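Local structure of protein transport protein HOFQ (Aggregatibacter actinomycetemcomitans, 2Y3M) at residues N106-K111 with L147-E152; I72-K77 with S130-N135. The protein is a competence secretin whose extra-membranous domains bind DNA, and it probably takes part in DNA uptake across the outer membrane. All blocks are in the same frame, centred on the assembly; numbering follows the deposited sequence.

Interaction 1: N106-K111 with L147-E152. Unlike the reference sequence in segment 106-111: Asn106 (reference Thr).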
loop_
_atom_site.group_PDB
_atom_site.type_symbol
_atom_site.label_atom_id
_atom_site.label_comp_id
_atom_site.label_asym_id
_atom_site.label_seq_id
_atom_site.Cartn_x
_atom_site.Cartn_y
_atom_site.Cartn_z
ATOM N N ASN B 106 -36.440 -12.941 -11.992
ATOM C CA ASN B 106 -36.495 -11.653 -12.682
ATOM C C ASN B 106 -35.298 -10.776 -12.335
ATOM O O ASN B 106 -34.682 -10.949 -11.287
ATOM C CB ASN B 106 -37.796 -10.914 -12.360
ATOM C CG ASN B 106 -38.983 -11.442 -13.147
ATOM O OD1 ASN B 106 -38.885 -12.434 -13.874
ATOM N ND2 ASN B 106 -40.118 -10.777 -12.998
ATOM N N THR B 107 -34.984 -9.838 -13.224
ATOM C CA THR B 107 -33.862 -8.918 -13.052
ATOM C C THR B 107 -34.327 -7.474 -13.207
ATOM O O THR B 107 -35.183 -7.183 -14.035
ATOM C CB THR B 107 -32.734 -9.225 -14.065
ATOM O OG1 THR B 107 -32.251 -10.552 -13.842
ATOM C CG2 THR B 107 -31.573 -8.259 -13.909
ATOM N N ALA B 108 -33.767 -6.577 -12.399
ATOM C CA ALA B 108 -34.104 -5.158 -12.468
ATOM C C ALA B 108 -32.918 -4.268 -12.112
ATOM O O ALA B 108 -32.232 -4.490 -11.114
ATOM C CB ALA B 108 -35.292 -4.839 -11.571
ATOM N N THR B 109 -32.683 -3.268 -12.950
ATOM C CA THR B 109 -31.686 -2.253 -12.680
ATOM C C THR B 109 -32.406 -1.060 -12.088
ATOM O O THR B 109 -33.364 -0.553 -12.663
ATOM C CB THR B 109 -30.972 -1.827 -13.966
ATOM O OG1 THR B 109 -30.284 -2.954 -14.520
ATOM C CG2 THR B 109 -29.980 -0.699 -13.695
ATOM N N ILE B 110 -31.949 -0.616 -10.929
ATOM C CA ILE B 110 -32.525 0.565 -10.317
ATOM C C ILE B 110 -31.471 1.664 -10.254
ATOM O O ILE B 110 -30.392 1.483 -9.691
ATOM C CB ILE B 110 -33.165 0.241 -8.948
ATOM C CG1 ILE B 110 -34.249 -0.831 -9.139
ATOM C CG2 ILE B 110 -33.786 1.488 -8.337
ATOM C CD1 ILE B 110 -34.550 -1.656 -7.918
ATOM N N LYS B 111 -31.786 2.789 -10.885
ATOM C CA LYS B 111 -30.889 3.928 -10.939
ATOM C C LYS B 111 -31.334 4.927 -9.886
ATOM O O LYS B 111 -32.424 5.482 -9.978
ATOM C CB LYS B 111 -30.939 4.576 -12.321
ATOM C CG LYS B 111 -30.584 3.647 -13.463
ATOM C CD LYS B 111 -30.650 4.381 -14.787
ATOM C CE LYS B 111 -29.991 3.590 -15.899
ATOM N NZ LYS B 111 -29.909 4.404 -17.154
ATOM N N LEU B 147 -28.384 -0.037 -8.543
ATOM C CA LEU B 147 -28.693 -1.268 -7.816
ATOM C C LEU B 147 -29.227 -2.278 -8.825
ATOM O O LEU B 147 -30.138 -1.973 -9.597
ATOM C CB LEU B 147 -29.750 -1.022 -6.737
ATOM C CG LEU B 147 -29.394 -0.554 -5.324
ATOM C CD1 LEU B 147 -30.541 0.256 -4.741
ATOM C CD2 LEU B 147 -29.094 -1.716 -4.414
ATOM N N LEU B 148 -28.654 -3.475 -8.822
ATOM C CA LEU B 148 -29.093 -4.551 -9.703
ATOM C C LEU B 148 -29.612 -5.690 -8.829
ATOM O O LEU B 148 -28.872 -6.229 -8.002
ATOM C CB LEU B 148 -27.930 -5.023 -10.582
ATOM C CG LEU B 148 -28.160 -5.945 -11.790
ATOM C CD1 LEU B 148 -26.907 -6.009 -12.671
ATOM C CD2 LEU B 148 -28.594 -7.361 -11.399
ATOM N N ILE B 149 -30.879 -6.051 -9.012
ATOM C CA ILE B 149 -31.496 -7.103 -8.211
ATOM C C ILE B 149 -31.938 -8.316 -9.034
ATOM O O ILE B 149 -32.500 -8.174 -10.120
ATOM C CB ILE B 149 -32.670 -6.558 -7.337
ATOM C CG1 ILE B 149 -33.369 -7.708 -6.595
ATOM C CG2 ILE B 149 -33.634 -5.719 -8.171
ATOM C CD1 ILE B 149 -34.393 -7.274 -5.583
ATOM N N GLN B 150 -31.663 -9.507 -8.510
ATOM C CA GLN B 150 -32.130 -10.744 -9.125
ATOM C C GLN B 150 -32.783 -11.648 -8.088
ATOM O O GLN B 150 -32.132 -12.087 -7.137
ATOM C CB GLN B 150 -30.989 -11.485 -9.825
ATOM C CG GLN B 150 -31.447 -12.765 -10.515
ATOM C CD GLN B 150 -30.326 -13.527 -11.199
ATOM O OE1 GLN B 150 -29.289 -13.819 -10.600
ATOM N NE2 GLN B 150 -30.540 -13.872 -12.457
ATOM N N ASP B 151 -34.069 -11.926 -8.280
ATOM C CA ASP B 151 -34.817 -12.785 -7.367
ATOM C C ASP B 151 -36.119 -13.260 -8.009
ATOM O O ASP B 151 -36.425 -12.894 -9.146
ATOM C CB ASP B 151 -35.109 -12.039 -6.055
ATOM C CG ASP B 151 -35.226 -12.973 -4.865
ATOM O OD1 ASP B 151 -35.241 -14.205 -5.072
ATOM O OD2 ASP B 151 -35.291 -12.481 -3.718
ATOM N N GLU B 152 -36.877 -14.079 -7.281
ATOM C CA GLU B 152 -38.242 -14.441 -7.670
ATOM C C GLU B 152 -39.036 -13.169 -7.999
ATOM O O GLU B 152 -38.783 -12.121 -7.410
ATOM C CB GLU B 152 -38.932 -15.212 -6.543
ATOM C CG GLU B 152 -38.204 -16.465 -6.067
ATOM C CD GLU B 152 -38.793 -17.028 -4.775
ATOM O OE1 GLU B 152 -39.760 -16.439 -4.237
ATOM O OE2 GLU B 152 -38.289 -18.064 -4.293
#
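Ile110 and Leu147 face each other where strand 106-111 and the 147-151 part of strand 146-151 run antiparallel, their segment axes 4.7 Å apart. This end is the tighter one: Ile110 N gives a nearly linear bond (172°) to Leu147 O at 2.6 Å, and Leu147 N returns one to Ile110 O at 2.8 Å. On the face that carries Ala108, Ile110, Leu147 and Ile149, Ile110 and Ile149 lie side by side and point the same way. With CG1 of Ile149 anti to the backbone N (chi1 175°), CG2 is set between N and the carbonyl carbon, 3.9 Å from Ala108 CB and 4.2 Å from Ile110 CD1. Helix 153-166 covers this apolar face through Val156, Ile159 and Ile163. The other face is looser and mostly exposed: Thr107 CG2 only brushes Leu148 CD2 at 4.0 Å, and Thr107 OG1 stays 4.0 Å from Gln150 NE2, too far for a hydrogen bond. Asp151 N to Asn106 O, at 3.2 Å, is the longest of the six backbone bonds. This edge pairing under a helix is consistent with the strand-helix-strand-strand-helix order of secretin short domains, and with the resemblance to type I KH domains described for these extra-membranous domains.

Interaction 2: I72-K77 with S130-N135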
loop_
_atom_site.group_PDB
_atom_site.type_symbol
_atom_site.label_atom_id
_atom_site.label_comp_id
_atom_site.label_asym_id
_atom_site.label_seq_id
_atom_site.Cartn_x
_atom_site.Cartn_y
_atom_site.Cartn_z
ATOM N N ILE B 72 -20.123 -3.894 -4.865
ATOM C CA ILE B 72 -20.444 -4.808 -3.771
ATOM C C ILE B 72 -21.520 -5.801 -4.218
ATOM O O ILE B 72 -22.448 -5.451 -4.950
ATOM C CB ILE B 72 -20.876 -4.068 -2.484
ATOM C CG1 ILE B 72 -19.827 -3.037 -2.061
ATOM C CG2 ILE B 72 -21.110 -5.051 -1.336
ATOM C CD1 ILE B 72 -20.198 -1.604 -2.381
ATOM N N TYR B 73 -21.367 -7.048 -3.784
ATOM C CA TYR B 73 -22.270 -8.123 -4.148
ATOM C C TYR B 73 -22.961 -8.627 -2.875
ATOM O O TYR B 73 -22.300 -8.927 -1.884
ATOM C CB TYR B 73 -21.463 -9.223 -4.855
ATOM C CG TYR B 73 -22.247 -10.341 -5.517
ATOM C CD1 TYR B 73 -23.315 -10.074 -6.380
ATOM C CD2 TYR B 73 -21.886 -11.676 -5.315
ATOM C CE1 TYR B 73 -24.023 -11.116 -7.001
ATOM C CE2 TYR B 73 -22.582 -12.723 -5.930
ATOM C CZ TYR B 73 -23.648 -12.436 -6.770
ATOM O OH TYR B 73 -24.335 -13.469 -7.371
ATOM N N TYR B 74 -24.291 -8.682 -2.894
ATOM C CA TYR B 74 -25.071 -9.147 -1.741
ATOM C C TYR B 74 -25.875 -10.394 -2.113
ATOM O O TYR B 74 -26.759 -10.346 -2.969
ATOM C CB TYR B 74 -25.975 -8.024 -1.210
ATOM C CG TYR B 74 -26.915 -8.440 -0.094
ATOM C CD1 TYR B 74 -26.453 -8.609 1.220
ATOM C CD2 TYR B 74 -28.267 -8.660 -0.351
ATOM C CE1 TYR B 74 -27.327 -8.997 2.245
ATOM C CE2 TYR B 74 -29.145 -9.049 0.659
ATOM C CZ TYR B 74 -28.674 -9.217 1.949
ATOM O OH TYR B 74 -29.565 -9.595 2.932
ATOM N N PHE B 75 -25.553 -11.513 -1.467
ATOM C CA PHE B 75 -26.110 -12.811 -1.837
ATOM C C PHE B 75 -26.079 -13.772 -0.654
ATOM O O PHE B 75 -25.463 -13.478 0.374
ATOM C CB PHE B 75 -25.329 -13.398 -3.024
ATOM C CG PHE B 75 -23.940 -13.875 -2.672
ATOM C CD1 PHE B 75 -22.925 -12.966 -2.376
ATOM C CD2 PHE B 75 -23.649 -15.237 -2.640
ATOM C CE1 PHE B 75 -21.643 -13.409 -2.050
ATOM C CE2 PHE B 75 -22.371 -15.689 -2.319
ATOM C CZ PHE B 75 -21.367 -14.774 -2.023
ATOM N N THR B 76 -26.734 -14.924 -0.807
ATOM C CA THR B 76 -26.712 -15.979 0.207
ATOM C C THR B 76 -25.630 -17.004 -0.115
ATOM O O THR B 76 -25.621 -17.603 -1.196
ATOM C CB THR B 76 -28.093 -16.661 0.358
ATOM O OG1 THR B 76 -29.055 -15.685 0.767
ATOM C CG2 THR B 76 -28.053 -17.772 1.402
ATOM N N LYS B 77 -24.726 -17.193 0.846
ATOM C CA LYS B 77 -23.553 -18.047 0.694
ATOM C C LYS B 77 -23.919 -19.526 0.809
ATOM O O LYS B 77 -24.500 -20.109 -0.109
ATOM C CB LYS B 77 -22.519 -17.674 1.759
ATOM C CG LYS B 77 -21.085 -18.022 1.422
ATOM C CD LYS B 77 -20.166 -17.603 2.559
ATOM C CE LYS B 77 -18.837 -18.344 2.521
ATOM N NZ LYS B 77 -17.937 -17.833 1.450
ATOM N N SER B 130 -34.390 -12.090 6.408
ATOM C CA SER B 130 -33.769 -11.915 5.104
ATOM C C SER B 130 -34.604 -10.997 4.213
ATOM O O SER B 130 -35.833 -11.071 4.198
ATOM C CB SER B 130 -33.517 -13.266 4.423
ATOM O OG SER B 130 -34.682 -14.072 4.414
ATOM N N LEU B 131 -33.907 -10.116 3.499
ATOM C CA LEU B 131 -34.500 -9.219 2.520
ATOM C C LEU B 131 -34.925 -9.976 1.260
ATOM O O LEU B 131 -36.025 -9.774 0.758
ATOM C CB LEU B 131 -33.491 -8.126 2.160
ATOM C CG LEU B 131 -33.753 -7.191 0.977
ATOM C CD1 LEU B 131 -34.804 -6.144 1.334
ATOM C CD2 LEU B 131 -32.439 -6.524 0.551
ATOM N N LEU B 132 -34.038 -10.840 0.769
ATOM C CA LEU B 132 -34.252 -11.631 -0.445
ATOM C C LEU B 132 -34.482 -13.101 -0.116
ATOM O O LEU B 132 -34.163 -13.552 0.982
ATOM C CB LEU B 132 -33.022 -11.527 -1.361
ATOM C CG LEU B 132 -32.414 -10.156 -1.689
ATOM C CD1 LEU B 132 -31.004 -10.311 -2.206
ATOM C CD2 LEU B 132 -33.250 -9.394 -2.693
ATOM N N SER B 133 -35.033 -13.843 -1.073
ATOM C CA SER B 133 -35.082 -15.305 -0.996
ATOM C C SER B 133 -33.661 -15.858 -1.147
ATOM O O SER B 133 -32.787 -15.164 -1.668
ATOM C CB SER B 133 -35.965 -15.873 -2.111
ATOM O OG SER B 133 -35.246 -15.959 -3.332
ATOM N N PRO B 134 -33.433 -17.119 -0.725
ATOM C CA PRO B 134 -32.090 -17.715 -0.827
ATOM C C PRO B 134 -31.501 -17.675 -2.245
ATOM O O PRO B 134 -30.284 -17.704 -2.400
ATOM C CB PRO B 134 -32.312 -19.170 -0.387
ATOM C CG PRO B 134 -33.587 -19.149 0.409
ATOM C CD PRO B 134 -34.428 -18.080 -0.206
ATOM N N ASN B 135 -32.360 -17.598 -3.259
ATOM C CA ASN B 135 -31.921 -17.495 -4.652
ATOM C C ASN B 135 -31.730 -16.058 -5.128
ATOM O O ASN B 135 -31.383 -15.819 -6.287
ATOM C CB ASN B 135 -32.903 -18.218 -5.570
ATOM C CG ASN B 135 -32.887 -19.716 -5.368
ATOM O OD1 ASN B 135 -32.005 -20.412 -5.868
ATOM N ND2 ASN B 135 -33.865 -20.221 -4.633
HETATM O O HOH W 1 -28.124 -15.873 -3.511
#
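A water donates to Pro134 O at 3.0 Å and accepts from Thr76 N at 3.2 Å, so a single molecule bridges segments 72-77 and 130-135, which share no direct hydrogen bond. Beside this bridge Thr76 CB lies 3.7 Å from Pro134 O in plain van der Waals contact, and Thr76 OG1, 4.0 Å from the same oxygen, makes no bond to it. The rest of the contact is apolar. Tyr74 extends from the strand with CG anti to the backbone N (chi1 175°), which carries the ring across to the two leucines. Leu132 CD1 is the nearer, 3.6 Å from Tyr74 CE2 and 3.7 Å from Tyr74 CD2, while Leu131 CD2 comes to 4.2 Å of Tyr74 CE2; both side chains run at a slant to the tyrosine. Strand 67-76 belongs to the five-stranded antiparallel sheet of this alpha/beta domain, and the loop links helix 117-125 to strand 137-141, the strand beside 67-76. The tyrosine thus sits where sheet, helix and loop converge, with Met121 and Thr125 of the helix also on it; the ring of Phe8 meets it with the planes at about 40°. Leu131 in turn packs on Leu124 and Thr125, so the same helix backs both partners of this pair. Past Thr76, Lys77, whose side chain is poorly ordered, is modelled in a salt bridge with Glu47 of the second subunit.

Overall arrangement
The centres of interactions 1 and 2 lie 12 Å apart, on the same side of the chain's centre, and their segments alternate along the sequence. Both reach one five-stranded sheet, in which strand 137-141 stands between 67-76 and 146-151. The loop 130-135 joins them directly: Asp151 OD1 lies 2.5 Å from Ser133 OG, probably a hydrogen bond. The other carboxylate oxygen, Asp151 OD2, packs on Leu132 CB at 3.4 Å. Alongside it, Ile149 CD1 meets Leu132 CD2 at 3.8 Å, carrying the apolar layer over from one contact to the other. Asp151 OD2 is also bonded to Ser155 OG, which ties this junction to helix 153-166.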